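Local coordinates for type III secretion system effector protein ExoU (Pseudomonas fluorescens, PDB 4QMK) that is a secreted toxin with a patatin-like phospholipase domain, probably hydrolysing membrane phospholipids after a phosphatidylinositol 4,5-bisphosphate-binding domain brings it to the plasma membrane, at residues I240-T248 with Q256-L264; L480-N491 with L527-L538. All blocks are in the same frame, centred on the assembly; numbering follows the deposited sequence. Where two conformers were deposited one is given.

Overall arrangement
Interaction 1 pairs the two strands of a beta hairpin in the patatin-like phospholipase domain, while interaction 2 joins two crossing helices of the helical region later in the chain. Their centres lie about 29 Å apart and their nearest atoms about 9 Å, so they do not touch. Helix 555-585 touches both contacts, packing against the hairpin of interaction 1 and against L527 of interaction 2. Interaction 1 is the one near the presumed active site. N244 is joined by backbone hydrogen bonding to V100 and G102, the latter being the first glycine of a GxSxG sequence consistent with the nucleophile elbow of patatins, in which S104 would be the nucleophile.

Interaction 1 (I240-T248 with Q256-L264); sequences IKQLNITGT and QLVVFNANL
Q256 meets T248 through its backbone, the T248 CA-H pointing at Q256 O; the Q256 side chain leads off to R157. Next, L257 and T248 form a non-hydrogen-bonded antiparallel pair with both side chains on one face of the sheet. The CD1 branch of L257 reaches across to T248 OG1 at 3.5 Å. V258 and G247 are a hydrogen-bonded pair: V258 N to G247 O is short and nearly straight at 2.7 Å, and G247 N returns a longer bond to V258 O of 3.0 Å. V259 lies across from T246, another non-hydrogen-bonded pair on the L257 face. F260 closes two backbone bonds with I245, and its ring turns to the other face, where CD2 lies 4.2 Å from I245 CG2.

At N261 a side-chain bond joins the backbone ones. The N261 CG lies between backbone N and carbonyl carbon (chi1 63°), which sets the amide beside that of N244, the two planes steeply turned to each other. N261 ND2 gives a hydrogen to N244 OD1 at 3.1 Å, almost in line with the acceptor's C=O. The other end of the amide looks back into its own chain: L264 N donates to N261 OD1 at 2.9 Å, an Asx motif that ties N261 to the backbone three residues on. A water bridges A262 N and L243 O.

The hairpin forms one edge of the mixed sheet within this chain. Strand 242-251 is the inner partner, running parallel to strand 99-103, and strand 254-260 lies outermost. I245 and F260 pack on helix 270-278, with A107 of helix 107-114 also against I245 and F227 of helix 227-236 against F260; L257 and T248 lie against Y582 of helix 555-585.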
loop_
_atom_site.group_PDB
_atom_site.type_symbol
_atom_site.label_atom_id
_atom_site.label_comp_id
_atom_site.label_asym_id
_atom_site.label_seq_id
_atom_site.Cartn_x
_atom_site.Cartn_y
_atom_site.Cartn_z
ATOM N N ILE A 240 -12.661 -20.768 -6.919
ATOM C CA ILE A 240 -11.899 -19.554 -7.113
ATOM C C ILE A 240 -10.403 -19.864 -6.853
ATOM O O ILE A 240 -10.049 -20.511 -5.864
ATOM C CB ILE A 240 -12.291 -18.452 -6.135
ATOM C CG1 ILE A 240 -13.809 -18.266 -6.019
ATOM C CG2 ILE A 240 -11.649 -17.148 -6.562
ATOM C CD1 ILE A 240 -14.493 -17.921 -7.317
ATOM N N LYS A 241 -9.538 -19.366 -7.723
ATOM C CA LYS A 241 -8.136 -19.708 -7.685
ATOM C C LYS A 241 -7.227 -18.527 -7.440
ATOM O O LYS A 241 -7.531 -17.419 -7.811
ATOM C CB LYS A 241 -7.765 -20.246 -9.041
ATOM C CG LYS A 241 -8.168 -21.672 -9.303
ATOM C CD LYS A 241 -9.606 -21.897 -9.678
ATOM C CE LYS A 241 -9.890 -23.374 -9.962
ATOM N NZ LYS A 241 -9.715 -24.281 -8.789
ATOM N N GLN A 242 -6.066 -18.750 -6.880
ATOM C CA GLN A 242 -5.123 -17.632 -6.812
ATOM C C GLN A 242 -4.673 -17.351 -8.219
ATOM O O GLN A 242 -4.786 -18.224 -9.096
ATOM C CB GLN A 242 -3.933 -17.951 -5.958
ATOM C CG GLN A 242 -4.299 -18.312 -4.549
ATOM C CD GLN A 242 -3.103 -18.774 -3.797
ATOM O OE1 GLN A 242 -2.031 -18.188 -3.884
ATOM N NE2 GLN A 242 -3.253 -19.855 -3.102
ATOM N N LEU A 243 -4.153 -16.157 -8.445
ATOM C CA LEU A 243 -3.813 -15.759 -9.807
ATOM C C LEU A 243 -2.464 -15.105 -9.877
ATOM O O LEU A 243 -2.144 -14.284 -9.014
ATOM C CB LEU A 243 -4.863 -14.788 -10.321
ATOM C CG LEU A 243 -4.630 -14.112 -11.686
ATOM C CD1 LEU A 243 -4.673 -15.138 -12.798
ATOM C CD2 LEU A 243 -5.695 -13.073 -11.919
ATOM N N ASN A 244 -1.689 -15.486 -10.900
ATOM C CA ASN A 244 -0.467 -14.807 -11.285
ATOM C C ASN A 244 -0.625 -14.332 -12.682
ATOM O O ASN A 244 -0.864 -15.114 -13.584
ATOM C CB ASN A 244 0.698 -15.763 -11.375
ATOM C CG ASN A 244 1.227 -16.100 -10.078
ATOM O OD1 ASN A 244 1.926 -15.329 -9.485
ATOM N ND2 ASN A 244 0.872 -17.239 -9.597
ATOM N N ILE A 245 -0.390 -13.067 -12.892
ATOM C CA ILE A 245 -0.336 -12.534 -14.196
ATOM C C ILE A 245 1.122 -12.119 -14.443
ATOM O O ILE A 245 1.755 -11.443 -13.622
ATOM C CB ILE A 245 -1.296 -11.383 -14.327
ATOM C CG1 ILE A 245 -2.670 -11.955 -14.275
ATOM C CG2 ILE A 245 -1.067 -10.644 -15.649
ATOM C CD1 ILE A 245 -3.760 -10.979 -14.689
ATOM N N THR A 246 1.644 -12.526 -15.580
ATOM C CA THR A 246 3.050 -12.349 -15.881
ATOM C C THR A 246 3.297 -11.840 -17.258
ATOM O O THR A 246 2.463 -11.960 -18.127
ATOM C CB THR A 246 3.726 -13.716 -15.746
ATOM O OG1 THR A 246 3.588 -14.135 -14.382
ATOM C CG2 THR A 246 5.180 -13.641 -16.063
ATOM N N GLY A 247 4.455 -11.267 -17.474
ATOM C CA GLY A 247 4.823 -10.877 -18.818
ATOM C C GLY A 247 6.180 -10.309 -18.949
ATOM O O GLY A 247 6.811 -9.970 -17.960
ATOM N N THR A 248 6.611 -10.142 -20.174
ATOM C CA THR A 248 7.950 -9.659 -20.402
ATOM C C THR A 248 7.963 -8.482 -21.325
ATOM O O THR A 248 7.493 -8.575 -22.432
ATOM C CB THR A 248 8.776 -10.763 -21.037
ATOM O OG1 THR A 248 8.709 -11.924 -20.190
ATOM C CG2 THR A 248 10.214 -10.315 -21.221
ATOM N N GLN A 256 12.490 -7.220 -19.080
ATOM C CA GLN A 256 12.108 -7.310 -17.659
ATOM C C GLN A 256 10.903 -8.183 -17.479
ATOM O O GLN A 256 9.941 -8.001 -18.163
ATOM C CB GLN A 256 11.724 -5.954 -17.063
ATOM C CG GLN A 256 12.854 -4.985 -16.930
ATOM C CD GLN A 256 13.644 -5.068 -15.632
ATOM O OE1 GLN A 256 14.362 -4.152 -15.342
ATOM N NE2 GLN A 256 13.464 -6.117 -14.831
ATOM N N LEU A 257 10.978 -9.115 -16.545
ATOM C CA LEU A 257 9.833 -9.890 -16.167
ATOM C C LEU A 257 8.951 -9.031 -15.288
ATOM O O LEU A 257 9.382 -8.547 -14.238
ATOM C CB LEU A 257 10.161 -11.073 -15.288
ATOM C CG LEU A 257 10.455 -12.495 -15.710
ATOM C CD1 LEU A 257 9.570 -12.847 -16.890
ATOM C CD2 LEU A 257 11.900 -12.783 -16.000
ATOM N N VAL A 258 7.713 -8.857 -15.703
ATOM C CA VAL A 258 6.749 -8.154 -14.902
ATOM C C VAL A 258 5.883 -9.220 -14.231
ATOM O O VAL A 258 5.508 -10.197 -14.869
ATOM C CB VAL A 258 5.914 -7.262 -15.784
ATOM C CG1 VAL A 258 4.890 -6.500 -14.988
ATOM C CG2 VAL A 258 6.814 -6.321 -16.526
ATOM N N VAL A 259 5.590 -9.068 -12.949
ATOM C CA VAL A 259 4.790 -10.088 -12.219
ATOM C C VAL A 259 3.779 -9.468 -11.255
ATOM O O VAL A 259 4.135 -8.712 -10.346
ATOM C CB VAL A 259 5.725 -11.017 -11.402
ATOM C CG1 VAL A 259 4.933 -12.059 -10.622
ATOM C CG2 VAL A 259 6.756 -11.664 -12.316
ATOM N N PHE A 260 2.524 -9.761 -11.484
ATOM C CA PHE A 260 1.472 -9.320 -10.607
ATOM C C PHE A 260 0.936 -10.556 -9.903
ATOM O O PHE A 260 0.703 -11.559 -10.543
ATOM C CB PHE A 260 0.350 -8.722 -11.419
ATOM C CG PHE A 260 0.731 -7.511 -12.228
ATOM C CD1 PHE A 260 0.830 -6.271 -11.628
ATOM C CD2 PHE A 260 0.902 -7.606 -13.549
ATOM C CE1 PHE A 260 1.202 -5.157 -12.348
ATOM C CE2 PHE A 260 1.259 -6.503 -14.302
ATOM C CZ PHE A 260 1.416 -5.278 -13.695
ATOM N N ASN A 261 0.732 -10.481 -8.608
ATOM C CA ASN A 261 0.142 -11.557 -7.810
ATOM C C ASN A 261 -0.128 -11.082 -6.357
ATOM O O ASN A 261 0.137 -9.919 -6.014
ATOM C CB ASN A 261 1.045 -12.781 -7.811
ATOM C CG ASN A 261 2.428 -12.524 -7.163
ATOM O OD1 ASN A 261 2.620 -11.613 -6.330
ATOM N ND2 ASN A 261 3.389 -13.322 -7.568
ATOM N N ALA A 262 -0.614 -11.963 -5.496
ATOM C CA ALA A 262 -1.007 -11.529 -4.145
ATOM C C ALA A 262 0.163 -11.084 -3.284
ATOM O O ALA A 262 -0.001 -10.265 -2.376
ATOM C CB ALA A 262 -1.790 -12.601 -3.440
ATOM N N ASN A 263 1.344 -11.603 -3.572
ATOM C CA ASN A 263 2.509 -11.251 -2.785
ATOM C C ASN A 263 3.146 -9.890 -3.148
ATOM O O ASN A 263 3.482 -9.107 -2.254
ATOM C CB ASN A 263 3.507 -12.409 -2.812
ATOM C CG ASN A 263 3.016 -13.619 -2.000
ATOM O OD1 ASN A 263 1.887 -13.626 -1.467
ATOM N ND2 ASN A 263 3.853 -14.648 -1.911
ATOM N N LEU A 264 3.259 -9.567 -4.435
ATOM C CA LEU A 264 3.867 -8.287 -4.848
ATOM C C LEU A 264 2.897 -7.126 -4.996
ATOM O O LEU A 264 3.282 -5.958 -4.806
ATOM C CB LEU A 264 4.555 -8.467 -6.200
ATOM C CG LEU A 264 5.830 -9.295 -6.308
ATOM C CD1 LEU A 264 5.944 -9.953 -7.675
ATOM C CD2 LEU A 264 7.035 -8.409 -6.027
HETATM O O HOH W 1 -1.750 -14.283 -6.554
#

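Interaction 2 (L480-N491 with L527-L538); sequences LQALDTAIAEAN and LNAPGQRNFQQL
D484 holds the start of helix 533-544 through a single carboxylate oxygen. N534 ND2 and Q532 NE2 each donate to D484 OD1 at 2.9 Å, arriving from opposite faces of the carboxylate plane. With CG anti to the backbone N (chi1 -178°), the acid reaches out beside the helix to meet them. Q532 is the N-cap of the second helix, and its other amide atom, OE1, accepts from F535 N at 3.0 Å; one side chain thus both caps its own helix and grips the neighbouring one.

A second polar link closes at N491 and Q537, whose amides approach from opposite directions and lie nearly coplanar, 17° apart. Each gives one hydrogen and takes one. Q537 NE2 bonds N491 OD1 at 3.1 Å, in the carbonyl plane and on a lone pair, while N491 ND2 bonds Q537 OE1 at 2.8 Å from a more tilted position.

Between these links N534 acts as a knob in the hole made by D484, I487, A488 and N491, its CB 3.5 Å from I487 CG2. The apolar seam follows: I487 CD1 rests on L538 CB, and L483 CD2 touches both L538 CD2 and F535 CE1. The F535 ring turns its edge to helix 480-491, with L480 O in the ring plane 3.8 Å from F535 CZ. Helix 501-513 also packs on L483 and I487, through L503, A506 and L510.

The segments 480-491 and 533-538 cross at 75°, and contacts run from L480, whose CD2 abuts L527 CD1 before the second helix, to N491. Apolar side chains pack along one flank, with polar ones beside them. The paired amides and a carboxylate oxygen that accepts two hydrogen bonds tie the segments at two points, which probably limits their sliding without requiring an opposite charge for D484 among these partners.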
loop_
_atom_site.group_PDB
_atom_site.type_symbol
_atom_site.label_atom_id
_atom_site.label_comp_id
_atom_site.label_asym_id
_atom_site.label_seq_id
_atom_site.Cartn_x
_atom_site.Cartn_y
_atom_site.Cartn_z
ATOM N N LEU A 480 3.559 -30.750 18.193
ATOM C CA LEU A 480 3.488 -29.506 17.375
ATOM C C LEU A 480 2.204 -28.787 17.677
ATOM O O LEU A 480 2.180 -27.562 17.758
ATOM C CB LEU A 480 3.622 -29.759 15.848
ATOM C CG LEU A 480 4.999 -30.239 15.409
ATOM C CD1 LEU A 480 4.988 -30.900 14.051
ATOM C CD2 LEU A 480 6.008 -29.104 15.450
ATOM N N GLN A 481 1.126 -29.540 17.848
ATOM C CA GLN A 481 -0.157 -28.935 18.236
ATOM C C GLN A 481 -0.015 -28.225 19.577
ATOM O O GLN A 481 -0.418 -27.078 19.706
ATOM C CB GLN A 481 -1.246 -29.972 18.276
ATOM C CG GLN A 481 -2.614 -29.379 18.580
ATOM C CD GLN A 481 -3.051 -28.335 17.553
ATOM O OE1 GLN A 481 -3.149 -28.643 16.365
ATOM N NE2 GLN A 481 -3.379 -27.112 18.014
ATOM N N ALA A 482 0.606 -28.869 20.565
ATOM C CA ALA A 482 0.832 -28.225 21.890
ATOM C C ALA A 482 1.631 -26.930 21.723
ATOM O O ALA A 482 1.407 -25.955 22.401
ATOM C CB ALA A 482 1.558 -29.182 22.866
ATOM N N LEU A 483 2.575 -26.925 20.821
ATOM C CA LEU A 483 3.404 -25.725 20.609
ATOM C C LEU A 483 2.562 -24.647 20.030
ATOM O O LEU A 483 2.637 -23.503 20.476
ATOM C CB LEU A 483 4.583 -26.001 19.673
ATOM C CG LEU A 483 5.483 -24.823 19.431
ATOM C CD1 LEU A 483 6.071 -24.381 20.753
ATOM C CD2 LEU A 483 6.582 -25.179 18.454
ATOM N N ASP A 484 1.786 -24.983 19.000
ATOM C CA ASP A 484 0.899 -23.992 18.398
ATOM C C ASP A 484 -0.028 -23.398 19.468
ATOM O O ASP A 484 -0.228 -22.181 19.522
ATOM C CB ASP A 484 0.066 -24.605 17.274
ATOM C CG ASP A 484 -0.825 -23.587 16.595
ATOM O OD1 ASP A 484 -0.305 -22.686 15.892
ATOM O OD2 ASP A 484 -2.040 -23.682 16.764
ATOM N N THR A 485 -0.570 -24.262 20.323
ATOM C CA THR A 485 -1.467 -23.815 21.382
ATOM C C THR A 485 -0.787 -22.857 22.333
ATOM O O THR A 485 -1.352 -21.835 22.699
ATOM C CB THR A 485 -2.048 -24.994 22.183
ATOM O OG1 THR A 485 -3.042 -25.667 21.395
ATOM C CG2 THR A 485 -2.704 -24.505 23.478
ATOM N N ALA A 486 0.422 -23.182 22.756
ATOM C CA ALA A 486 1.121 -22.302 23.676
ATOM C C ALA A 486 1.360 -20.915 23.080
ATOM O O ALA A 486 1.356 -19.944 23.801
ATOM C CB ALA A 486 2.420 -22.933 24.123
ATOM N N ILE A 487 1.583 -20.834 21.759
ATOM C CA ILE A 487 1.777 -19.563 21.071
ATOM C C ILE A 487 0.450 -18.808 21.098
ATOM O O ILE A 487 0.429 -17.627 21.412
ATOM C CB ILE A 487 2.184 -19.727 19.590
ATOM C CG1 ILE A 487 3.412 -20.627 19.378
ATOM C CG2 ILE A 487 2.446 -18.373 18.966
ATOM C CD1 ILE A 487 4.736 -19.999 19.744
ATOM N N ALA A 488 -0.655 -19.470 20.725
ATOM C CA ALA A 488 -1.999 -18.867 20.816
ATOM C C ALA A 488 -2.287 -18.315 22.217
ATOM O O ALA A 488 -2.764 -17.211 22.341
ATOM C CB ALA A 488 -3.076 -19.875 20.430
ATOM N N GLU A 489 -1.967 -19.090 23.253
ATOM C CA GLU A 489 -2.122 -18.682 24.659
ATOM C C GLU A 489 -1.357 -17.412 24.979
ATOM O O GLU A 489 -1.894 -16.503 25.564
ATOM C CB GLU A 489 -1.597 -19.761 25.620
ATOM C CG GLU A 489 -2.218 -21.162 25.511
ATOM C CD GLU A 489 -3.633 -21.257 26.034
ATOM O OE1 GLU A 489 -4.091 -20.265 26.642
ATOM O OE2 GLU A 489 -4.291 -22.321 25.828
ATOM N N ALA A 490 -0.086 -17.364 24.639
ATOM C CA ALA A 490 0.740 -16.180 24.887
ATOM C C ALA A 490 0.221 -14.946 24.147
ATOM O O ALA A 490 0.394 -13.826 24.631
ATOM C CB ALA A 490 2.197 -16.440 24.485
ATOM N N ASN A 491 -0.373 -15.145 22.962
ATOM C CA ASN A 491 -0.936 -14.034 22.172
ATOM C C ASN A 491 -2.231 -13.463 22.732
ATOM O O ASN A 491 -2.637 -12.374 22.332
ATOM C CB ASN A 491 -1.134 -14.427 20.694
ATOM C CG ASN A 491 0.183 -14.443 19.903
ATOM O OD1 ASN A 491 1.094 -13.652 20.155
ATOM N ND2 ASN A 491 0.263 -15.326 18.923
ATOM N N LEU A 527 8.308 -26.646 11.681
ATOM C CA LEU A 527 8.137 -25.312 12.231
ATOM C C LEU A 527 8.176 -24.240 11.161
ATOM O O LEU A 527 7.792 -23.102 11.483
ATOM C CB LEU A 527 9.187 -24.999 13.311
ATOM C CG LEU A 527 8.786 -25.384 14.702
ATOM C CD1 LEU A 527 8.504 -26.852 14.781
ATOM C CD2 LEU A 527 9.880 -25.069 15.676
ATOM N N ASN A 528 8.707 -24.546 9.957
ATOM C CA ASN A 528 8.747 -23.571 8.842
ATOM C C ASN A 528 7.551 -23.737 7.870
ATOM O O ASN A 528 7.569 -23.201 6.771
ATOM C CB ASN A 528 10.051 -23.606 8.030
ATOM C CG ASN A 528 11.235 -22.968 8.752
ATOM O OD1 ASN A 528 11.573 -21.812 8.505
ATOM N ND2 ASN A 528 11.902 -23.725 9.591
ATOM N N ALA A 529 6.539 -24.492 8.280
ATOM C CA ALA A 529 5.331 -24.729 7.416
ATOM C C ALA A 529 4.898 -23.396 6.882
ATOM O O ALA A 529 4.769 -22.448 7.611
ATOM C CB ALA A 529 4.219 -25.372 8.211
ATOM N N PRO A 530 4.709 -23.289 5.587
ATOM C CA PRO A 530 4.439 -21.966 5.000
ATOM C C PRO A 530 3.388 -21.018 5.600
ATOM O O PRO A 530 3.722 -19.874 5.926
ATOM C CB PRO A 530 4.115 -22.310 3.561
ATOM C CG PRO A 530 5.037 -23.443 3.281
ATOM C CD PRO A 530 5.158 -24.237 4.559
ATOM N N GLY A 531 2.145 -21.430 5.758
ATOM C CA GLY A 531 1.148 -20.449 6.246
ATOM C C GLY A 531 0.917 -20.416 7.751
ATOM O O GLY A 531 -0.073 -19.881 8.235
ATOM N N GLN A 532 1.860 -20.940 8.506
ATOM C CA GLN A 532 1.636 -21.115 9.904
ATOM C C GLN A 532 2.167 -19.885 10.653
ATOM O O GLN A 532 3.357 -19.727 10.955
ATOM C CB GLN A 532 2.163 -22.497 10.257
ATOM C CG GLN A 532 2.502 -22.800 11.681
ATOM C CD GLN A 532 1.484 -22.401 12.716
ATOM O OE1 GLN A 532 1.340 -21.205 13.016
ATOM N NE2 GLN A 532 0.917 -23.398 13.399
ATOM N N ARG A 533 1.231 -18.986 10.900
ATOM C CA ARG A 533 1.492 -17.692 11.493
ATOM C C ARG A 533 2.170 -17.775 12.857
ATOM O O ARG A 533 3.210 -17.142 13.096
ATOM C CB ARG A 533 0.165 -16.901 11.550
ATOM C CG ARG A 533 0.306 -15.449 11.959
ATOM C CD ARG A 533 1.022 -14.655 10.863
ATOM N NE ARG A 533 1.667 -13.440 11.373
ATOM C CZ ARG A 533 2.900 -13.370 11.913
ATOM N NH1 ARG A 533 3.679 -14.446 12.051
ATOM N NH2 ARG A 533 3.359 -12.193 12.327
ATOM N N ASN A 534 1.620 -18.592 13.750
ATOM C CA ASN A 534 2.171 -18.712 15.077
ATOM C C ASN A 534 3.619 -19.189 15.040
ATOM O O ASN A 534 4.445 -18.678 15.796
ATOM C CB ASN A 534 1.332 -19.670 15.931
ATOM C CG ASN A 534 -0.011 -19.131 16.253
ATOM O OD1 ASN A 534 -0.271 -17.942 16.103
ATOM N ND2 ASN A 534 -0.900 -20.007 16.669
ATOM N N PHE A 535 3.898 -20.183 14.188
ATOM C CA PHE A 535 5.242 -20.662 14.044
ATOM C C PHE A 535 6.166 -19.550 13.543
ATOM O O PHE A 535 7.292 -19.385 14.056
ATOM C CB PHE A 535 5.359 -21.933 13.179
ATOM C CG PHE A 535 4.705 -23.175 13.782
ATOM C CD1 PHE A 535 4.304 -23.226 15.132
ATOM C CD2 PHE A 535 4.592 -24.330 13.036
ATOM C CE1 PHE A 535 3.783 -24.377 15.685
ATOM C CE2 PHE A 535 4.036 -25.485 13.585
ATOM C CZ PHE A 535 3.648 -25.512 14.921
ATOM N N GLN A 536 5.687 -18.756 12.604
ATOM C CA GLN A 536 6.475 -17.635 12.092
ATOM C C GLN A 536 6.857 -16.677 13.224
ATOM O O GLN A 536 8.009 -16.292 13.335
ATOM C CB GLN A 536 5.718 -16.900 10.969
ATOM C CG GLN A 536 5.806 -17.585 9.618
ATOM C CD GLN A 536 7.230 -17.548 9.054
ATOM O OE1 GLN A 536 7.935 -16.543 9.180
ATOM N NE2 GLN A 536 7.660 -18.637 8.438
ATOM N N GLN A 537 5.913 -16.292 14.077
ATOM C CA GLN A 537 6.273 -15.369 15.184
ATOM C C GLN A 537 7.355 -15.987 16.057
ATOM O O GLN A 537 8.280 -15.299 16.500
ATOM C CB GLN A 537 5.130 -15.091 16.145
ATOM C CG GLN A 537 3.845 -14.557 15.595
ATOM C CD GLN A 537 2.806 -14.422 16.706
ATOM O OE1 GLN A 537 1.688 -14.950 16.593
ATOM N NE2 GLN A 537 3.183 -13.759 17.802
ATOM N N LEU A 538 7.196 -17.277 16.351
ATOM C CA LEU A 538 8.155 -17.962 17.186
ATOM C C LEU A 538 9.497 -17.967 16.486
ATOM O O LEU A 538 10.522 -17.734 17.131
ATOM C CB LEU A 538 7.711 -19.377 17.526
ATOM C CG LEU A 538 8.774 -20.114 18.338
ATOM C CD1 LEU A 538 9.060 -19.473 19.681
ATOM C CD2 LEU A 538 8.375 -21.560 18.504
#